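Long-range contact in pyridoxal 5'-phosphate synthase subunit PdxT (Thermus thermophilus, PDB 2YWD), which probably hydrolyses glutamine to glutamate and ammonia, which is passed to the PdxS subunit for the synthesis of pyridoxal 5'-phosphate: residues A[106-120]-A[132-144]. Numbering follows the deposited sequence.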
loop_
_atom_site.group_PDB
_atom_site.type_symbol
_atom_site.label_atom_id
_atom_site.label_comp_id
_atom_site.label_asym_id
_atom_site.label_seq_id
_atom_site.Cartn_x
_atom_site.Cartn_y
_atom_site.Cartn_z
ATOM N N TRP A 106 8.672 -4.727 9.746
ATOM C CA TRP A 106 10.006 -4.191 9.505
ATOM C C TRP A 106 10.190 -4.355 8.005
ATOM O O TRP A 106 10.175 -5.477 7.502
ATOM C CB TRP A 106 11.064 -5.026 10.230
ATOM C CG TRP A 106 11.249 -4.687 11.676
ATOM C CD1 TRP A 106 10.276 -4.391 12.584
ATOM C CD2 TRP A 106 12.490 -4.652 12.389
ATOM N NE1 TRP A 106 10.834 -4.174 13.824
ATOM C CE2 TRP A 106 12.192 -4.329 13.731
ATOM C CE3 TRP A 106 13.826 -4.868 12.024
ATOM C CZ2 TRP A 106 13.182 -4.215 14.712
ATOM C CZ3 TRP A 106 14.813 -4.756 13.000
ATOM C CH2 TRP A 106 14.483 -4.431 14.329
ATOM N N VAL A 107 10.350 -3.247 7.291
ATOM C CA VAL A 107 10.520 -3.312 5.847
ATOM C C VAL A 107 11.852 -2.733 5.405
ATOM O O VAL A 107 12.259 -1.666 5.864
ATOM C CB VAL A 107 9.402 -2.539 5.114
ATOM C CG1 VAL A 107 9.672 -2.530 3.614
ATOM C CG2 VAL A 107 8.050 -3.175 5.404
ATOM N N GLU A 108 12.532 -3.439 4.508
ATOM C CA GLU A 108 13.801 -2.952 3.990
ATOM C C GLU A 108 13.578 -2.564 2.531
ATOM O O GLU A 108 13.092 -3.365 1.728
ATOM C CB GLU A 108 14.890 -4.022 4.088
ATOM C CG GLU A 108 16.288 -3.453 3.873
ATOM C CD GLU A 108 17.371 -4.511 3.868
ATOM O OE1 GLU A 108 17.109 -5.644 4.332
ATOM O OE2 GLU A 108 18.491 -4.199 3.404
ATOM N N ARG A 109 13.921 -1.327 2.199
ATOM C CA ARG A 109 13.750 -0.817 0.845
ATOM C C ARG A 109 14.628 -1.538 -0.178
ATOM O O ARG A 109 15.760 -1.917 0.128
ATOM C CB ARG A 109 14.059 0.687 0.831
ATOM C CG ARG A 109 12.991 1.547 1.509
ATOM C CD ARG A 109 13.535 2.926 1.874
ATOM N NE ARG A 109 14.376 3.465 0.809
ATOM C CZ ARG A 109 15.114 4.565 0.917
ATOM N NH1 ARG A 109 15.117 5.266 2.043
ATOM N NH2 ARG A 109 15.879 4.945 -0.098
ATOM N N ASN A 110 14.077 -1.741 -1.378
ATOM C CA ASN A 110 14.774 -2.368 -2.512
ATOM C C ASN A 110 15.837 -3.372 -2.052
ATOM O O ASN A 110 17.034 -3.199 -2.306
ATOM C CB ASN A 110 15.404 -1.252 -3.361
ATOM C CG ASN A 110 16.030 -1.759 -4.641
ATOM O OD1 ASN A 110 15.671 -2.817 -5.147
ATOM N ND2 ASN A 110 16.964 -0.984 -5.187
ATOM N N ALA A 111 15.383 -4.442 -1.406
ATOM C CA ALA A 111 16.289 -5.432 -0.841
ATOM C C ALA A 111 16.251 -6.854 -1.387
ATOM O O ALA A 111 16.765 -7.765 -0.734
ATOM C CB ALA A 111 16.080 -5.470 0.679
ATOM N N PHE A 112 15.681 -7.060 -2.573
ATOM C CA PHE A 112 15.609 -8.415 -3.128
ATOM C C PHE A 112 16.933 -9.017 -3.585
ATOM O O PHE A 112 17.044 -10.236 -3.743
ATOM C CB PHE A 112 14.609 -8.478 -4.278
ATOM C CG PHE A 112 13.268 -8.977 -3.868
ATOM C CD1 PHE A 112 12.263 -8.091 -3.492
ATOM C CD2 PHE A 112 13.014 -10.344 -3.822
ATOM C CE1 PHE A 112 11.017 -8.561 -3.078
ATOM C CE2 PHE A 112 11.774 -10.824 -3.409
ATOM C CZ PHE A 112 10.773 -9.931 -3.036
ATOM N N GLY A 113 17.926 -8.167 -3.822
ATOM C CA GLY A 113 19.238 -8.653 -4.218
ATOM C C GLY A 113 19.406 -9.199 -5.623
ATOM O O GLY A 113 20.339 -9.965 -5.878
ATOM N N ARG A 114 18.515 -8.827 -6.537
ATOM C CA ARG A 114 18.633 -9.294 -7.915
ATOM C C ARG A 114 19.323 -8.221 -8.750
ATOM O O ARG A 114 19.134 -7.028 -8.516
ATOM C CB ARG A 114 17.254 -9.627 -8.495
ATOM C CG ARG A 114 16.606 -10.843 -7.845
ATOM C CD ARG A 114 15.325 -11.273 -8.544
ATOM N NE ARG A 114 15.550 -11.587 -9.952
ATOM C CZ ARG A 114 14.706 -12.280 -10.711
ATOM N NH1 ARG A 114 13.576 -12.747 -10.200
ATOM N NH2 ARG A 114 14.992 -12.500 -11.986
ATOM N N GLN A 115 20.136 -8.651 -9.711
ATOM C CA GLN A 115 20.869 -7.726 -10.569
ATOM C C GLN A 115 19.897 -6.785 -11.279
ATOM O O GLN A 115 20.037 -5.563 -11.206
ATOM C CB GLN A 115 21.688 -8.500 -11.603
ATOM C CG GLN A 115 23.087 -7.951 -11.817
ATOM C CD GLN A 115 23.802 -8.631 -12.966
ATOM O OE1 GLN A 115 23.816 -9.860 -13.064
ATOM N NE2 GLN A 115 24.405 -7.835 -13.843
ATOM N N VAL A 116 18.926 -7.362 -11.977
ATOM C CA VAL A 116 17.915 -6.578 -12.675
ATOM C C VAL A 116 16.887 -6.264 -11.599
ATOM O O VAL A 116 16.313 -7.170 -11.000
ATOM C CB VAL A 116 17.249 -7.392 -13.807
ATOM C CG1 VAL A 116 16.333 -6.496 -14.626
ATOM C CG2 VAL A 116 18.314 -8.016 -14.691
ATOM N N GLU A 117 16.659 -4.981 -11.347
ATOM C CA GLU A 117 15.728 -4.581 -10.302
ATOM C C GLU A 117 14.247 -4.634 -10.659
ATOM O O GLU A 117 13.457 -3.825 -10.179
ATOM C CB GLU A 117 16.108 -3.187 -9.793
ATOM C CG GLU A 117 17.382 -3.197 -8.960
ATOM C CD GLU A 117 17.827 -1.815 -8.524
ATOM O OE1 GLU A 117 18.711 -1.739 -7.643
ATOM O OE2 GLU A 117 17.307 -0.813 -9.062
ATOM N N SER A 118 13.873 -5.607 -11.485
ATOM C CA SER A 118 12.482 -5.779 -11.887
ATOM C C SER A 118 12.209 -7.225 -12.296
ATOM O O SER A 118 12.980 -7.819 -13.054
ATOM C CB SER A 118 12.150 -4.854 -13.056
ATOM O OG SER A 118 12.914 -5.195 -14.199
ATOM N N PHE A 119 11.118 -7.791 -11.785
ATOM C CA PHE A 119 10.744 -9.161 -12.122
ATOM C C PHE A 119 9.254 -9.386 -11.897
ATOM O O PHE A 119 8.587 -8.580 -11.250
ATOM C CB PHE A 119 11.567 -10.162 -11.299
ATOM C CG PHE A 119 11.402 -10.020 -9.816
ATOM C CD1 PHE A 119 10.417 -10.735 -9.140
ATOM C CD2 PHE A 119 12.227 -9.163 -9.093
ATOM C CE1 PHE A 119 10.257 -10.601 -7.761
ATOM C CE2 PHE A 119 12.076 -9.019 -7.712
ATOM C CZ PHE A 119 11.088 -9.740 -7.044
ATOM N N GLU A 120 8.729 -10.474 -12.448
ATOM C CA GLU A 120 7.315 -10.785 -12.293
ATOM C C GLU A 120 7.139 -12.229 -11.841
ATOM O O GLU A 120 7.868 -13.118 -12.284
ATOM C CB GLU A 120 6.569 -10.555 -13.609
ATOM C CG GLU A 120 6.757 -9.160 -14.204
ATOM C CD GLU A 120 8.096 -8.995 -14.904
ATOM O OE1 GLU A 120 8.392 -9.810 -15.804
ATOM O OE2 GLU A 120 8.851 -8.056 -14.563
ATOM N N HIS A 132 -1.046 -12.168 -10.722
ATOM C CA HIS A 132 0.237 -11.840 -11.338
ATOM C C HIS A 132 0.935 -10.708 -10.590
ATOM O O HIS A 132 0.468 -9.569 -10.599
ATOM C CB HIS A 132 0.029 -11.437 -12.800
ATOM C CG HIS A 132 1.305 -11.252 -13.561
ATOM N ND1 HIS A 132 2.196 -12.281 -13.779
ATOM C CD2 HIS A 132 1.844 -10.157 -14.145
ATOM C CE1 HIS A 132 3.230 -11.827 -14.465
ATOM N NE2 HIS A 132 3.041 -10.541 -14.699
ATOM N N GLY A 133 2.062 -11.027 -9.959
ATOM C CA GLY A 133 2.802 -10.032 -9.201
ATOM C C GLY A 133 3.911 -9.337 -9.971
ATOM O O GLY A 133 4.824 -9.983 -10.484
ATOM N N VAL A 134 3.826 -8.011 -10.047
ATOM C CA VAL A 134 4.820 -7.202 -10.740
ATOM C C VAL A 134 5.692 -6.506 -9.701
ATOM O O VAL A 134 5.208 -5.683 -8.920
ATOM C CB VAL A 134 4.142 -6.147 -11.646
ATOM C CG1 VAL A 134 5.200 -5.256 -12.299
ATOM C CG2 VAL A 134 3.307 -6.850 -12.725
ATOM N N PHE A 135 6.978 -6.851 -9.696
ATOM C CA PHE A 135 7.945 -6.303 -8.747
ATOM C C PHE A 135 8.968 -5.370 -9.416
ATOM O O PHE A 135 9.582 -5.725 -10.424
ATOM C CB PHE A 135 8.697 -7.450 -8.057
ATOM C CG PHE A 135 7.817 -8.374 -7.249
ATOM C CD1 PHE A 135 7.758 -8.263 -5.860
ATOM C CD2 PHE A 135 7.076 -9.377 -7.874
ATOM C CE1 PHE A 135 6.976 -9.141 -5.104
ATOM C CE2 PHE A 135 6.288 -10.260 -7.127
ATOM C CZ PHE A 135 6.241 -10.142 -5.737
ATOM N N ILE A 136 9.149 -4.183 -8.843
ATOM C CA ILE A 136 10.107 -3.201 -9.362
ATOM C C ILE A 136 10.862 -2.579 -8.183
ATOM O O ILE A 136 10.280 -1.833 -7.399
ATOM C CB ILE A 136 9.376 -2.093 -10.159
ATOM C CG1 ILE A 136 8.664 -2.718 -11.367
ATOM C CG2 ILE A 136 10.364 -1.029 -10.611
ATOM C CD1 ILE A 136 7.801 -1.747 -12.156
ATOM N N ARG A 137 12.154 -2.885 -8.060
ATOM C CA ARG A 137 12.965 -2.379 -6.947
ATOM C C ARG A 137 12.198 -2.668 -5.658
ATOM O O ARG A 137 12.228 -1.894 -4.703
ATOM C CB ARG A 137 13.194 -0.868 -7.084
ATOM C CG ARG A 137 14.062 -0.463 -8.270
ATOM C CD ARG A 137 14.437 1.011 -8.189
ATOM N NE ARG A 137 13.252 1.861 -8.127
ATOM C CZ ARG A 137 12.515 2.199 -9.180
ATOM N NH1 ARG A 137 12.843 1.771 -10.393
ATOM N NH2 ARG A 137 11.437 2.954 -9.017
ATOM N N ALA A 138 11.523 -3.810 -5.644
ATOM C CA ALA A 138 10.677 -4.205 -4.526
ATOM C C ALA A 138 11.282 -4.226 -3.127
ATOM O O ALA A 138 12.414 -4.667 -2.924
ATOM C CB ALA A 138 10.052 -5.561 -4.827
ATOM N N PRO A 139 10.523 -3.733 -2.136
ATOM C CA PRO A 139 11.000 -3.724 -0.755
ATOM C C PRO A 139 10.758 -5.130 -0.208
ATOM O O PRO A 139 10.022 -5.921 -0.808
ATOM C CB PRO A 139 10.104 -2.685 -0.090
ATOM C CG PRO A 139 8.800 -2.887 -0.802
ATOM C CD PRO A 139 9.247 -3.002 -2.253
ATOM N N VAL A 140 11.366 -5.440 0.927
ATOM C CA VAL A 140 11.205 -6.751 1.529
ATOM C C VAL A 140 10.633 -6.638 2.934
ATOM O O VAL A 140 11.049 -5.785 3.719
ATOM C CB VAL A 140 12.566 -7.489 1.580
ATOM C CG1 VAL A 140 12.444 -8.797 2.369
ATOM C CG2 VAL A 140 13.051 -7.765 0.157
ATOM N N PHE A 141 9.651 -7.480 3.235
ATOM C CA PHE A 141 9.051 -7.507 4.561
ATOM C C PHE A 141 9.980 -8.396 5.387
ATOM O O PHE A 141 9.926 -9.619 5.273
ATOM C CB PHE A 141 7.655 -8.132 4.500
ATOM C CG PHE A 141 6.611 -7.239 3.888
ATOM C CD1 PHE A 141 6.119 -6.142 4.590
ATOM C CD2 PHE A 141 6.100 -7.510 2.622
ATOM C CE1 PHE A 141 5.128 -5.326 4.041
ATOM C CE2 PHE A 141 5.108 -6.700 2.062
ATOM C CZ PHE A 141 4.622 -5.608 2.774
ATOM N N ARG A 142 10.830 -7.785 6.210
ATOM C CA ARG A 142 11.781 -8.548 7.017
ATOM C C ARG A 142 11.172 -9.237 8.236
ATOM O O ARG A 142 11.454 -10.413 8.495
ATOM C CB ARG A 142 12.944 -7.648 7.447
ATOM C CG ARG A 142 13.843 -7.195 6.292
ATOM C CD ARG A 142 14.523 -8.383 5.613
ATOM N NE ARG A 142 15.571 -7.952 4.688
ATOM C CZ ARG A 142 16.320 -8.775 3.962
ATOM N NH1 ARG A 142 16.142 -10.091 4.044
ATOM N NH2 ARG A 142 17.254 -8.283 3.156
ATOM N N ARG A 143 10.355 -8.513 8.992
ATOM C CA ARG A 143 9.705 -9.094 10.167
ATOM C C ARG A 143 8.273 -8.599 10.248
ATOM O O ARG A 143 7.974 -7.484 9.818
ATOM C CB ARG A 143 10.437 -8.713 11.454
ATOM C CG ARG A 143 11.914 -9.061 11.463
ATOM C CD ARG A 143 12.444 -9.180 12.884
ATOM N NE ARG A 143 12.106 -8.023 13.707
ATOM C CZ ARG A 143 12.433 -7.903 14.991
ATOM N NH1 ARG A 143 13.111 -8.870 15.597
ATOM N NH2 ARG A 143 12.081 -6.820 15.672
ATOM N N LEU A 144 7.394 -9.429 10.802
ATOM C CA LEU A 144 5.985 -9.076 10.938
ATOM C C LEU A 144 5.502 -9.304 12.365
ATOM O O LEU A 144 5.873 -10.289 13.002
ATOM C CB LEU A 144 5.137 -9.917 9.979
ATOM C CG LEU A 144 5.492 -9.822 8.492
ATOM C CD1 LEU A 144 4.597 -10.758 7.690
ATOM C CD2 LEU A 144 5.331 -8.384 8.012
HETATM O O HOH W 1 14.540 -5.173 -4.518
HETATM O O HOH W 2 12.165 0.152 -1.927
HETATM O O HOH W 3 12.164 -5.791 -7.881
HETATM O O HOH W 4 8.430 -5.930 -13.266
#
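A classic beta bulge sets Arg-142 and Arg-143 together opposite Trp-106, whose O takes a 2.7 Å hydrogen bond from Arg-142 N and a weak one from Arg-143 N. The extra residue gives the two arginines different tasks. Arg-143 holds its guanidinium over one face of the indole, the planes tilted 55° apart, a cation-pi contact with CZ 3.9 Å from the centroid of the six-membered ring; a long, flexible cation suits the electron-rich face of a surface indole. Arg-142, bent at chi2 (-62°), turns its NE and NH2 side-on to Glu-108, both gripping OE1, with NE at 2.8 Å. An alanine in place of Glu-108 would probably leave this guanidinium without its countercharge and set it free to swing. Strand 103-108 pairs antiparallel with 140-144, while 118-125 and 129-136 form a beta hairpin, in a glutaminase of the class I amidotransferase type; Arg-109, Ile-136 and Arg-137, at the strand ends, are predicted to bind glutamine. Between the two ladders, water 1 bridges Asn-110 OD1, Phe-112 N and Ala-138 O. Beside it three phenylalanines cluster: Phe-135 CB sits over the Phe-119 ring, 3.5 Å from its centroid, and Phe-119 CZ covers a face of Phe-112; Phe-112 and Phe-119 pack on Leu-154, a place suited to flat, apolar rings.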